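Local coordinates for putative tetR-family transcriptional regulatory protein (Streptomyces coelicolor, PDB 2DG8), which probably binds DNA through a helix-turn-helix motif and regulates transcription as a member of the TetR family, at residues L57-V69 with A119-S131. Sequence-based numbering, arbitrary orientation.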
loop_
_atom_site.group_PDB
_atom_site.type_symbol
_atom_site.label_atom_id
_atom_site.label_comp_id
_atom_site.label_asym_id
_atom_site.label_seq_id
_atom_site.Cartn_x
_atom_site.Cartn_y
_atom_site.Cartn_z
ATOM N N LEU A 57 -3.963 17.317 -9.390
ATOM C CA LEU A 57 -3.742 16.046 -8.705
ATOM C C LEU A 57 -3.928 16.159 -7.197
ATOM O O LEU A 57 -4.492 15.264 -6.558
ATOM C CB LEU A 57 -2.346 15.501 -9.008
ATOM C CG LEU A 57 -2.121 14.971 -10.427
ATOM C CD1 LEU A 57 -0.731 14.383 -10.534
ATOM C CD2 LEU A 57 -3.166 13.916 -10.760
ATOM N N ARG A 58 -3.463 17.259 -6.623
ATOM C CA ARG A 58 -3.600 17.453 -5.187
ATOM C C ARG A 58 -5.070 17.566 -4.814
ATOM O O ARG A 58 -5.510 16.970 -3.827
ATOM C CB ARG A 58 -2.836 18.702 -4.733
ATOM C CG ARG A 58 -1.316 18.588 -4.922
ATOM C CD ARG A 58 -0.594 19.878 -4.552
ATOM N NE ARG A 58 -0.499 20.081 -3.111
ATOM C CZ ARG A 58 0.321 19.400 -2.312
ATOM N NH1 ARG A 58 1.125 18.468 -2.812
ATOM N NH2 ARG A 58 0.339 19.652 -1.008
ATOM N N GLU A 59 -5.835 18.313 -5.607
ATOM C CA GLU A 59 -7.255 18.474 -5.318
ATOM C C GLU A 59 -8.041 17.198 -5.603
ATOM O O GLU A 59 -9.020 16.916 -4.917
ATOM C CB GLU A 59 -7.852 19.644 -6.112
ATOM C CG GLU A 59 -7.223 20.991 -5.787
ATOM C CD GLU A 59 -8.127 22.172 -6.129
ATOM O OE1 GLU A 59 -7.596 23.260 -6.434
ATOM O OE2 GLU A 59 -9.365 22.016 -6.076
ATOM N N ALA A 60 -7.614 16.430 -6.607
ATOM C CA ALA A 60 -8.289 15.180 -6.948
ATOM C C ALA A 60 -8.099 14.121 -5.863
ATOM O O ALA A 60 -9.060 13.507 -5.410
ATOM C CB ALA A 60 -7.781 14.643 -8.280
ATOM N N PHE A 61 -6.853 13.904 -5.458
ATOM C CA PHE A 61 -6.555 12.912 -4.432
ATOM C C PHE A 61 -7.038 13.375 -3.065
ATOM O O PHE A 61 -7.265 12.561 -2.160
ATOM C CB PHE A 61 -5.055 12.615 -4.399
ATOM C CG PHE A 61 -4.611 11.618 -5.449
ATOM C CD1 PHE A 61 -3.617 11.943 -6.362
ATOM C CD2 PHE A 61 -5.168 10.341 -5.496
ATOM C CE1 PHE A 61 -3.178 11.012 -7.308
ATOM C CE2 PHE A 61 -4.740 9.402 -6.437
ATOM C CZ PHE A 61 -3.738 9.737 -7.347
ATOM N N GLY A 62 -7.190 14.686 -2.921
ATOM C CA GLY A 62 -7.680 15.232 -1.673
ATOM C C GLY A 62 -9.156 14.890 -1.590
ATOM O O GLY A 62 -9.670 14.594 -0.515
ATOM N N ARG A 63 -9.840 14.935 -2.731
ATOM C CA ARG A 63 -11.259 14.596 -2.776
ATOM C C ARG A 63 -11.450 13.108 -2.457
ATOM O O ARG A 63 -12.364 12.738 -1.713
ATOM C CB ARG A 63 -11.852 14.876 -4.160
ATOM C CG ARG A 63 -13.257 14.329 -4.296
ATOM C CD ARG A 63 -13.611 13.941 -5.722
ATOM N NE ARG A 63 -14.163 15.052 -6.486
ATOM C CZ ARG A 63 -15.334 15.006 -7.118
ATOM N NH1 ARG A 63 -16.075 13.901 -7.075
ATOM N NH2 ARG A 63 -15.768 16.065 -7.785
ATOM N N PHE A 64 -10.610 12.258 -3.052
ATOM C CA PHE A 64 -10.683 10.816 -2.800
ATOM C C PHE A 64 -10.401 10.574 -1.316
ATOM O O PHE A 64 -11.026 9.739 -0.669
ATOM C CB PHE A 64 -9.652 10.055 -3.646
ATOM C CG PHE A 64 -9.501 8.620 -3.246
ATOM C CD1 PHE A 64 -8.430 8.211 -2.458
ATOM C CD2 PHE A 64 -10.472 7.683 -3.601
ATOM C CE1 PHE A 64 -8.330 6.887 -2.024
ATOM C CE2 PHE A 64 -10.382 6.357 -3.169
ATOM C CZ PHE A 64 -9.308 5.962 -2.380
ATOM N N THR A 65 -9.459 11.336 -0.789
ATOM C CA THR A 65 -9.076 11.255 0.613
ATOM C C THR A 65 -10.255 11.588 1.534
ATOM O O THR A 65 -10.507 10.880 2.512
ATOM C CB THR A 65 -7.863 12.191 0.863
ATOM O OG1 THR A 65 -6.685 11.379 0.971
ATOM C CG2 THR A 65 -8.046 13.057 2.104
ATOM N N ASP A 66 -10.990 12.645 1.204
ATOM C CA ASP A 66 -12.153 13.057 1.994
ATOM C C ASP A 66 -13.176 11.925 2.044
ATOM O O ASP A 66 -13.805 11.673 3.072
ATOM C CB ASP A 66 -12.808 14.298 1.367
ATOM C CG ASP A 66 -11.990 15.568 1.574
ATOM O OD1 ASP A 66 -12.283 16.583 0.903
ATOM O OD2 ASP A 66 -11.063 15.561 2.411
ATOM N N HIS A 67 -13.328 11.251 0.910
ATOM C CA HIS A 67 -14.268 10.140 0.747
ATOM C C HIS A 67 -14.000 8.950 1.674
ATOM O O HIS A 67 -14.913 8.453 2.336
ATOM C CB HIS A 67 -14.247 9.685 -0.723
ATOM C CG HIS A 67 -14.798 8.311 -0.945
ATOM N ND1 HIS A 67 -16.142 8.018 -0.848
ATOM C CD2 HIS A 67 -14.180 7.145 -1.253
ATOM C CE1 HIS A 67 -16.327 6.732 -1.088
ATOM N NE2 HIS A 67 -15.153 6.179 -1.336
ATOM N N ILE A 68 -12.752 8.494 1.720
ATOM C CA ILE A 68 -12.399 7.363 2.568
ATOM C C ILE A 68 -12.483 7.753 4.039
ATOM O O ILE A 68 -12.912 6.954 4.879
ATOM C CB ILE A 68 -10.984 6.835 2.233
ATOM C CG1 ILE A 68 -10.946 6.364 0.773
ATOM C CG2 ILE A 68 -10.632 5.656 3.131
ATOM C CD1 ILE A 68 -11.863 5.179 0.476
ATOM N N VAL A 69 -12.084 8.984 4.348
ATOM C CA VAL A 69 -12.157 9.473 5.717
ATOM C C VAL A 69 -13.613 9.420 6.168
ATOM O O VAL A 69 -13.913 9.087 7.313
ATOM C CB VAL A 69 -11.644 10.927 5.817
ATOM C CG1 VAL A 69 -12.106 11.568 7.127
ATOM C CG2 VAL A 69 -10.119 10.936 5.742
ATOM N N ALA A 119 6.475 15.666 -1.735
ATOM C CA ALA A 119 5.478 16.721 -1.607
ATOM C C ALA A 119 4.085 16.130 -1.395
ATOM O O ALA A 119 3.270 16.683 -0.648
ATOM C CB ALA A 119 5.483 17.603 -2.844
ATOM N N TYR A 120 3.811 14.999 -2.038
ATOM C CA TYR A 120 2.496 14.385 -1.897
ATOM C C TYR A 120 2.260 13.674 -0.566
ATOM O O TYR A 120 1.142 13.240 -0.285
ATOM C CB TYR A 120 2.214 13.442 -3.072
ATOM C CG TYR A 120 1.895 14.186 -4.356
ATOM C CD1 TYR A 120 2.894 14.481 -5.283
ATOM C CD2 TYR A 120 0.596 14.629 -4.625
ATOM C CE1 TYR A 120 2.611 15.201 -6.448
ATOM C CE2 TYR A 120 0.302 15.353 -5.789
ATOM C CZ TYR A 120 1.316 15.631 -6.692
ATOM O OH TYR A 120 1.039 16.338 -7.839
ATOM N N ARG A 121 3.301 13.571 0.261
ATOM C CA ARG A 121 3.155 12.937 1.562
ATOM C C ARG A 121 2.370 13.863 2.485
ATOM O O ARG A 121 1.949 13.466 3.576
ATOM C CB ARG A 121 4.523 12.589 2.146
ATOM C CG ARG A 121 5.200 11.494 1.347
ATOM C CD ARG A 121 6.547 11.099 1.896
ATOM N NE ARG A 121 7.283 10.315 0.907
ATOM C CZ ARG A 121 8.561 9.979 1.018
ATOM N NH1 ARG A 121 9.140 9.264 0.064
ATOM N NH2 ARG A 121 9.261 10.357 2.082
ATOM N N GLU A 122 2.179 15.103 2.041
ATOM C CA GLU A 122 1.380 16.066 2.798
ATOM C C GLU A 122 -0.054 15.545 2.736
ATOM O O GLU A 122 -0.836 15.704 3.674
ATOM C CB GLU A 122 1.413 17.450 2.141
ATOM C CG GLU A 122 2.657 18.262 2.415
ATOM C CD GLU A 122 2.652 19.584 1.666
ATOM O OE1 GLU A 122 1.617 20.287 1.703
ATOM O OE2 GLU A 122 3.682 19.918 1.045
ATOM N N LEU A 123 -0.384 14.929 1.605
ATOM C CA LEU A 123 -1.706 14.366 1.392
ATOM C C LEU A 123 -1.908 13.144 2.278
ATOM O O LEU A 123 -2.893 13.055 3.006
ATOM C CB LEU A 123 -1.879 13.959 -0.074
ATOM C CG LEU A 123 -2.862 14.769 -0.922
ATOM C CD1 LEU A 123 -4.267 14.596 -0.361
ATOM C CD2 LEU A 123 -2.454 16.235 -0.934
ATOM N N THR A 124 -0.972 12.200 2.216
ATOM C CA THR A 124 -1.094 10.997 3.028
ATOM C C THR A 124 -1.023 11.324 4.521
ATOM O O THR A 124 -1.716 10.706 5.333
ATOM C CB THR A 124 -0.014 9.949 2.640
ATOM O OG1 THR A 124 1.264 10.583 2.524
ATOM C CG2 THR A 124 -0.359 9.304 1.303
ATOM N N HIS A 125 -0.211 12.312 4.885
ATOM C CA HIS A 125 -0.075 12.704 6.289
ATOM C C HIS A 125 -1.407 13.253 6.809
ATOM O O HIS A 125 -1.838 12.926 7.917
ATOM C CB HIS A 125 1.002 13.781 6.449
ATOM C CG HIS A 125 1.389 14.043 7.873
ATOM N ND1 HIS A 125 2.463 13.424 8.481
ATOM C CD2 HIS A 125 0.834 14.839 8.817
ATOM C CE1 HIS A 125 2.553 13.830 9.734
ATOM N NE2 HIS A 125 1.573 14.690 9.964
ATOM N N GLU A 126 -2.049 14.093 6.003
ATOM C CA GLU A 126 -3.330 14.693 6.370
ATOM C C GLU A 126 -4.428 13.629 6.379
ATOM O O GLU A 126 -5.385 13.713 7.148
ATOM C CB GLU A 126 -3.678 15.812 5.384
ATOM C CG GLU A 126 -5.033 16.462 5.601
ATOM C CD GLU A 126 -5.161 17.148 6.947
ATOM O OE1 GLU A 126 -4.138 17.274 7.661
ATOM O OE2 GLU A 126 -6.291 17.570 7.287
ATOM N N TRP A 127 -4.280 12.625 5.519
ATOM C CA TRP A 127 -5.243 11.525 5.447
ATOM C C TRP A 127 -5.149 10.713 6.756
ATOM O O TRP A 127 -6.149 10.459 7.426
ATOM C CB TRP A 127 -4.921 10.629 4.232
ATOM C CG TRP A 127 -5.937 9.552 3.947
ATOM C CD1 TRP A 127 -7.101 9.322 4.622
ATOM C CD2 TRP A 127 -5.861 8.541 2.929
ATOM N NE1 TRP A 127 -7.755 8.232 4.094
ATOM C CE2 TRP A 127 -7.016 7.729 3.056
ATOM C CE3 TRP A 127 -4.929 8.241 1.924
ATOM C CZ2 TRP A 127 -7.264 6.633 2.217
ATOM C CZ3 TRP A 127 -5.174 7.153 1.085
ATOM C CH2 TRP A 127 -6.337 6.359 1.241
ATOM N N MET A 128 -3.936 10.329 7.127
ATOM C CA MET A 128 -3.737 9.555 8.350
ATOM C C MET A 128 -4.217 10.311 9.585
ATOM O O MET A 128 -4.746 9.714 10.518
ATOM C CB MET A 128 -2.260 9.192 8.517
ATOM C CG MET A 128 -1.733 8.219 7.477
ATOM S SD MET A 128 -0.012 7.767 7.801
ATOM C CE MET A 128 0.848 9.148 7.114
ATOM N N ARG A 129 -4.035 11.625 9.583
ATOM C CA ARG A 129 -4.437 12.451 10.711
ATOM C C ARG A 129 -5.950 12.481 10.894
ATOM O O ARG A 129 -6.445 12.397 12.012
ATOM C CB ARG A 129 -3.920 13.882 10.530
ATOM C CG ARG A 129 -4.009 14.733 11.786
ATOM C CD ARG A 129 -4.198 16.200 11.431
ATOM N NE ARG A 129 -5.592 16.464 11.093
ATOM C CZ ARG A 129 -6.008 17.507 10.387
ATOM N NH1 ARG A 129 -5.132 18.394 9.934
ATOM N NH2 ARG A 129 -7.299 17.666 10.135
ATOM N N ARG A 130 -6.684 12.616 9.797
ATOM C CA ARG A 130 -8.142 12.659 9.868
ATOM C C ARG A 130 -8.711 11.290 10.254
ATOM O O ARG A 130 -9.726 11.195 10.956
ATOM C CB ARG A 130 -8.700 13.128 8.526
ATOM C CG ARG A 130 -8.142 14.481 8.108
ATOM C CD ARG A 130 -9.254 15.441 7.738
ATOM N NE ARG A 130 -9.853 15.115 6.449
ATOM C CZ ARG A 130 -11.087 15.456 6.094
ATOM N NH1 ARG A 130 -11.549 15.123 4.900
ATOM N NH2 ARG A 130 -11.869 16.114 6.941
ATOM N N SER A 131 -8.055 10.232 9.793
ATOM C CA SER A 131 -8.484 8.879 10.136
ATOM C C SER A 131 -8.390 8.745 11.654
ATOM O O SER A 131 -9.327 8.293 12.319
ATOM C CB SER A 131 -7.562 7.845 9.487
ATOM O OG SER A 131 -7.601 7.935 8.078
#
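Trp127 is the larger of two knobs, its indole set among Phe64, Thr65, Ile68 and Val69. With CG anti to the backbone N (chi1 -173°), the ring reaches over to the facing helix: Thr65 OG1 lies over one face, 3.5 Å from Trp127 CD2, Ile68 CG2 meets the edge 3.6 Å from Trp127 CZ2, Val69 CG2 lies 3.6 Å from Trp127 CD1, and Phe64 turns its own edge toward the indole face in an offset edge-to-face pair, planes 83° apart. Replacing the indole with an alanine would probably leave Phe64 without its aromatic mate and open a gap beside Ile68 and Val69. Leu123 is the second knob, its CD1 3.7 Å from Gly62 CA. Helices 57-69 and 121-131 run nearly parallel (17°), and their packing joins helix 53-77, which runs on from the DNA-binding region of this TetR-type fold, to helix 121-135 of the C-terminal domain, which also packs on the second subunit. Salt bridges suit the more solvent-exposed margin. Asp66 OD2 lies 2.6 Å from Arg130 NH1, while Val69 CG1 covers a face of that guanidinium. Arg58, long enough to pass Tyr120, bends at chi3 and brings NH2 to 3.1 Å from Glu122 OE1.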